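Local atomic coordinates of glycerol Dehydrogenase (PDB entry 5XN8), a protein that probably catalyses the NAD-dependent oxidation of glycerol to dihydroxyacetone, with a metal-dependent active site of the iron-containing alcohol dehydrogenase family. Residues Ala29-Val34 / Gly84-Val89; Leu263-His268 / Met312-Gly317. One frame throughout, in Å; residues are numbered along the deposited sequence.

Contact 1: Ala29-Val34 / Gly84-Val89; sequences AESFFV and GCRGVV
F33 faces V88 in register where two neighbouring strands of the parallel sheet of the nucleotide-binding domain meet; strand 31-36 runs between 87-92 and 58-63. F33 N donates to G87 O at 2.8 Å, and V89 N donates back to F33 O, so a single residue of one strand is held by the two that flank its partner on the other, as parallel pairing requires.

On one face stand F32, V34 and V89. In F32, CG lies beside the backbone N, anti to the carbonyl carbon (chi1 -83°), and the ring carbon CD1 reaches V89 CG2 at 3.5 Å, the two side chains crossing at about a right angle; CD1 also touches G87 C at 3.5 Å. Glycine suits that place: having no side chain, G87 leaves room for the F32 ring against its backbone. V34 and V89 lie side by side and point the same way, with V34 CG1 4.1 Å from V89 CB; the branched valines fit a layer that V112 and L59 of the flanking strands continue.

F33 points to the other face, and its ring, with CG anti to the backbone N (chi1 -180°), leads away from the partner strand to pack on L76 and L80 of helix 70-83. Its CB packs on C85 CB at 3.8 Å, and the ring edge still meets V88 CG1. C85 is small and apolar enough to pack against F33 CB, just after G84, whose positive phi ends that helix. At the exposed end, the S31 hydroxyl acts as acceptor for the turn between helix and strand: R86 N donates to S31 OG at 3.1 Å, with an N-H...O angle of 148°.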
loop_
_atom_site.group_PDB
_atom_site.type_symbol
_atom_site.label_atom_id
_atom_site.label_comp_id
_atom_site.label_asym_id
_atom_site.label_seq_id
_atom_site.Cartn_x
_atom_site.Cartn_y
_atom_site.Cartn_z
ATOM N N ALA A 29 33.022 -32.957 29.991
ATOM C CA ALA A 29 33.506 -34.088 30.774
ATOM C C ALA A 29 34.594 -34.850 30.035
ATOM O O ALA A 29 34.705 -34.765 28.808
ATOM C CB ALA A 29 32.355 -35.020 31.114
ATOM N N GLU A 30 35.391 -35.594 30.798
ATOM C CA GLU A 30 36.469 -36.434 30.254
ATOM C C GLU A 30 35.985 -37.829 29.836
ATOM O O GLU A 30 36.727 -38.561 29.161
ATOM C CB GLU A 30 37.622 -36.541 31.261
ATOM C CG GLU A 30 38.349 -35.220 31.454
ATOM C CD GLU A 30 38.913 -35.019 32.847
ATOM O OE1 GLU A 30 38.270 -35.408 33.854
ATOM O OE2 GLU A 30 40.004 -34.420 32.929
ATOM N N SER A 31 34.764 -38.200 30.229
ATOM C CA SER A 31 34.169 -39.469 29.797
ATOM C C SER A 31 32.646 -39.411 29.770
ATOM O O SER A 31 32.032 -38.652 30.522
ATOM C CB SER A 31 34.654 -40.625 30.690
ATOM O OG SER A 31 34.173 -40.493 32.013
ATOM N N PHE A 32 32.052 -40.238 28.913
ATOM C CA PHE A 32 30.610 -40.230 28.674
ATOM C C PHE A 32 29.977 -41.619 28.662
ATOM O O PHE A 32 30.525 -42.564 28.104
ATOM C CB PHE A 32 30.307 -39.508 27.356
ATOM C CG PHE A 32 30.242 -38.016 27.495
ATOM C CD1 PHE A 32 29.067 -37.398 27.895
ATOM C CD2 PHE A 32 31.368 -37.232 27.267
ATOM C CE1 PHE A 32 29.011 -36.015 28.045
ATOM C CE2 PHE A 32 31.317 -35.856 27.415
ATOM C CZ PHE A 32 30.137 -35.245 27.808
ATOM N N PHE A 33 28.805 -41.706 29.280
ATOM C CA PHE A 33 27.962 -42.886 29.284
ATOM C C PHE A 33 26.923 -42.718 28.168
ATOM O O PHE A 33 26.020 -41.894 28.281
ATOM C CB PHE A 33 27.294 -42.994 30.653
ATOM C CG PHE A 33 26.391 -44.177 30.814
ATOM C CD1 PHE A 33 26.915 -45.430 31.091
ATOM C CD2 PHE A 33 25.009 -44.030 30.738
ATOM C CE1 PHE A 33 26.083 -46.523 31.267
ATOM C CE2 PHE A 33 24.169 -45.116 30.916
ATOM C CZ PHE A 33 24.710 -46.365 31.180
ATOM N N VAL A 34 27.065 -43.485 27.095
ATOM C CA VAL A 34 26.256 -43.330 25.886
ATOM C C VAL A 34 25.129 -44.367 25.854
ATOM O O VAL A 34 25.399 -45.548 26.002
ATOM C CB VAL A 34 27.133 -43.498 24.620
ATOM C CG1 VAL A 34 26.387 -43.048 23.369
ATOM C CG2 VAL A 34 28.446 -42.746 24.768
ATOM N N GLY A 84 31.958 -45.398 36.198
ATOM C CA GLY A 84 32.455 -44.099 36.689
ATOM C C GLY A 84 32.485 -43.000 35.642
ATOM O O GLY A 84 33.364 -42.136 35.667
ATOM N N CYS A 85 31.517 -43.030 34.723
ATOM C CA CYS A 85 31.465 -42.100 33.598
ATOM C C CYS A 85 30.990 -40.726 34.066
ATOM O O CYS A 85 30.084 -40.627 34.901
ATOM C CB CYS A 85 30.552 -42.637 32.490
ATOM S SG CYS A 85 31.212 -44.059 31.576
ATOM N N ARG A 86 31.604 -39.678 33.516
ATOM C CA ARG A 86 31.426 -38.307 34.006
ATOM C C ARG A 86 30.353 -37.494 33.260
ATOM O O ARG A 86 30.038 -36.383 33.668
ATOM C CB ARG A 86 32.773 -37.567 33.989
ATOM C CG ARG A 86 33.732 -37.985 35.097
ATOM C CD ARG A 86 33.388 -37.317 36.422
ATOM N NE ARG A 86 32.427 -38.064 37.239
ATOM C CZ ARG A 86 31.547 -37.535 38.101
ATOM N NH1 ARG A 86 31.462 -36.215 38.308
ATOM N NH2 ARG A 86 30.723 -38.347 38.765
ATOM N N GLY A 87 29.809 -38.044 32.177
ATOM C CA GLY A 87 28.682 -37.440 31.476
ATOM C C GLY A 87 27.735 -38.479 30.916
ATOM O O GLY A 87 27.996 -39.675 31.009
ATOM N N VAL A 88 26.629 -38.010 30.338
ATOM C CA VAL A 88 25.611 -38.866 29.723
ATOM C C VAL A 88 25.300 -38.375 28.311
ATOM O O VAL A 88 25.049 -37.191 28.116
ATOM C CB VAL A 88 24.287 -38.855 30.514
ATOM C CG1 VAL A 88 23.438 -40.078 30.149
ATOM C CG2 VAL A 88 24.535 -38.816 32.011
ATOM N N VAL A 89 25.326 -39.285 27.338
ATOM C CA VAL A 89 24.841 -39.031 25.981
ATOM C C VAL A 89 23.633 -39.924 25.712
ATOM O O VAL A 89 23.681 -41.122 25.953
ATOM C CB VAL A 89 25.921 -39.320 24.905
ATOM C CG1 VAL A 89 25.383 -39.061 23.500
ATOM C CG2 VAL A 89 27.180 -38.501 25.170
#

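Contact 2: Leu263-His268 / Met312-Gly317; sequences LEECHH and MGVKEG
Two loops of the helical, metal-binding domain meet here: a 3-10 turn beginning at E264, between helices 252-260 and 271-285, rests its E265 and C266 on the M312-V314 bend that leads toward helix 318-329. No hydrogen bond joins the segments, and the fit is one of shape. V314 supplies the apolar surface. Its CG2 lies 3.8 Å from C266 SG and 4.2 Å from L263 CD1, while the E265 side chain crosses V314 at an oblique angle, CG 4.1 Å from CG2. Cysteine suits its place, being slim enough for SG also to approach M312 O, at 3.6 Å.

E265 lies close over the bend, its CB 3.3 Å from G313 O. CG sits between the backbone N and the carbonyl carbon (chi1 45°) and faces V314; beyond it the chain bends again at chi2, and OE2 forms a salt bridge with K321 of helix 318-329. G313 has positive phi, which favours glycine, and its lack of a side chain leaves room for E265 O. This carbonyl accepts a weak hydrogen bond from H268 ND1, at 2.8 Å with an angle of 123°, and the imidazole turns its edge to G313, with CE1 4.3 Å from G313 CA.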
loop_
_atom_site.group_PDB
_atom_site.type_symbol
_atom_site.label_atom_id
_atom_site.label_comp_id
_atom_site.label_asym_id
_atom_site.label_seq_id
_atom_site.Cartn_x
_atom_site.Cartn_y
_atom_site.Cartn_z
ATOM N N LEU A 263 -9.093 -41.579 24.086
ATOM C CA LEU A 263 -9.680 -42.350 22.988
ATOM C C LEU A 263 -8.615 -43.235 22.350
ATOM O O LEU A 263 -7.594 -42.736 21.869
ATOM C CB LEU A 263 -10.276 -41.399 21.947
ATOM C CG LEU A 263 -11.264 -40.360 22.492
ATOM C CD1 LEU A 263 -11.776 -39.493 21.363
ATOM C CD2 LEU A 263 -12.437 -41.008 23.223
ATOM N N GLU A 264 -8.854 -44.544 22.356
ATOM C CA GLU A 264 -7.880 -45.530 21.857
ATOM C C GLU A 264 -7.679 -45.458 20.333
ATOM O O GLU A 264 -6.602 -45.783 19.829
ATOM C CB GLU A 264 -8.256 -46.944 22.297
ATOM C CG GLU A 264 -9.585 -47.451 21.737
ATOM C CD GLU A 264 -9.836 -48.928 22.012
ATOM O OE1 GLU A 264 -8.886 -49.752 21.939
ATOM O OE2 GLU A 264 -11.016 -49.288 22.283
ATOM N N GLU A 265 -8.717 -45.042 19.613
ATOM C CA GLU A 265 -8.629 -44.760 18.164
ATOM C C GLU A 265 -7.561 -43.734 17.757
ATOM O O GLU A 265 -7.085 -43.772 16.626
ATOM C CB GLU A 265 -9.987 -44.324 17.583
ATOM C CG GLU A 265 -10.776 -43.286 18.402
ATOM C CD GLU A 265 -11.926 -43.876 19.168
ATOM O OE1 GLU A 265 -11.675 -44.499 20.235
ATOM O OE2 GLU A 265 -13.071 -43.686 18.699
ATOM N N CYS A 266 -7.212 -42.819 18.661
ATOM C CA CYS A 266 -6.144 -41.837 18.428
ATOM C C CYS A 266 -4.724 -42.314 18.773
ATOM O O CYS A 266 -3.767 -41.586 18.518
ATOM C CB CYS A 266 -6.429 -40.555 19.222
ATOM S SG CYS A 266 -7.985 -39.764 18.791
ATOM N N HIS A 267 -4.576 -43.511 19.342
ATOM C CA HIS A 267 -3.258 -44.011 19.779
ATOM C C HIS A 267 -2.292 -44.294 18.617
ATOM O O HIS A 267 -1.079 -44.291 18.817
ATOM C CB HIS A 267 -3.396 -45.249 20.675
ATOM C CG HIS A 267 -3.897 -44.951 22.062
ATOM N ND1 HIS A 267 -4.450 -45.920 22.872
ATOM C CD2 HIS A 267 -3.932 -43.802 22.778
ATOM C CE1 HIS A 267 -4.794 -45.383 24.028
ATOM N NE2 HIS A 267 -4.496 -44.098 23.995
ATOM N N HIS A 268 -2.819 -44.520 17.410
ATOM C CA HIS A 268 -1.966 -44.637 16.215
ATOM C C HIS A 268 -1.339 -43.303 15.728
ATOM O O HIS A 268 -0.403 -43.318 14.922
ATOM C CB HIS A 268 -2.708 -45.360 15.076
ATOM C CG HIS A 268 -3.703 -44.513 14.341
ATOM N ND1 HIS A 268 -4.858 -44.043 14.924
ATOM C CD2 HIS A 268 -3.740 -44.100 13.050
ATOM C CE1 HIS A 268 -5.555 -43.359 14.032
ATOM N NE2 HIS A 268 -4.898 -43.379 12.885
ATOM N N MET A 312 -8.151 -38.356 12.320
ATOM C CA MET A 312 -7.605 -38.829 13.595
ATOM C C MET A 312 -8.212 -40.150 14.102
ATOM O O MET A 312 -7.949 -40.546 15.237
ATOM C CB MET A 312 -7.837 -37.756 14.652
ATOM C CG MET A 312 -7.182 -36.431 14.338
ATOM S SD MET A 312 -7.538 -35.257 15.625
ATOM C CE MET A 312 -6.673 -35.943 17.028
ATOM N N GLY A 313 -9.020 -40.816 13.277
ATOM C CA GLY A 313 -9.613 -42.109 13.621
ATOM C C GLY A 313 -10.901 -42.083 14.422
ATOM O O GLY A 313 -11.389 -43.147 14.807
ATOM N N VAL A 314 -11.463 -40.892 14.670
ATOM C CA VAL A 314 -12.737 -40.763 15.402
ATOM C C VAL A 314 -13.874 -40.650 14.384
ATOM O O VAL A 314 -14.076 -39.610 13.777
ATOM C CB VAL A 314 -12.750 -39.563 16.371
ATOM C CG1 VAL A 314 -13.936 -39.673 17.329
ATOM C CG2 VAL A 314 -11.445 -39.474 17.154
ATOM N N LYS A 315 -14.596 -41.751 14.188
ATOM C CA LYS A 315 -15.618 -41.860 13.132
ATOM C C LYS A 315 -17.039 -42.070 13.665
ATOM O O LYS A 315 -18.004 -41.679 13.008
ATOM C CB LYS A 315 -15.254 -42.992 12.171
ATOM C CG LYS A 315 -13.828 -42.953 11.628
ATOM C CD LYS A 315 -13.622 -42.063 10.411
ATOM C CE LYS A 315 -12.175 -42.183 9.917
ATOM N NZ LYS A 315 -11.854 -43.499 9.291
ATOM N N GLU A 316 -17.169 -42.656 14.856
ATOM C CA GLU A 316 -18.459 -42.972 15.468
ATOM C C GLU A 316 -18.538 -42.433 16.888
ATOM O O GLU A 316 -17.507 -42.201 17.521
ATOM C CB GLU A 316 -18.653 -44.488 15.502
ATOM C CG GLU A 316 -18.384 -45.167 14.161
ATOM C CD GLU A 316 -18.958 -46.558 14.036
ATOM O OE1 GLU A 316 -19.294 -47.163 15.067
ATOM O OE2 GLU A 316 -19.075 -47.024 12.883
ATOM N N GLY A 317 -19.767 -42.269 17.378
ATOM C CA GLY A 317 -20.037 -41.798 18.739
ATOM C C GLY A 317 -19.411 -40.461 19.074
ATOM O O GLY A 317 -18.977 -40.249 20.204
#

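The two contacts lie on opposite sides of the chain's centre, with about 26 Å between their nearest atoms, and share no helix or strand. Contact 1 is mostly buried, within the sheet of the nucleotide-binding half, and buries 522 Å²; contact 2 is only partly buried, joins two loops of the helical half and buries 274 Å². Backbone hydrogen bonds set the alignment in the first, with branched and aromatic side chains filling both faces. The second has no hydrogen bond between its segments and relies on van der Waals contact. Each includes a closely approached glycine, but the neighbours differ: an aromatic ring at G87, a backbone carbonyl and an imidazole edge at G313.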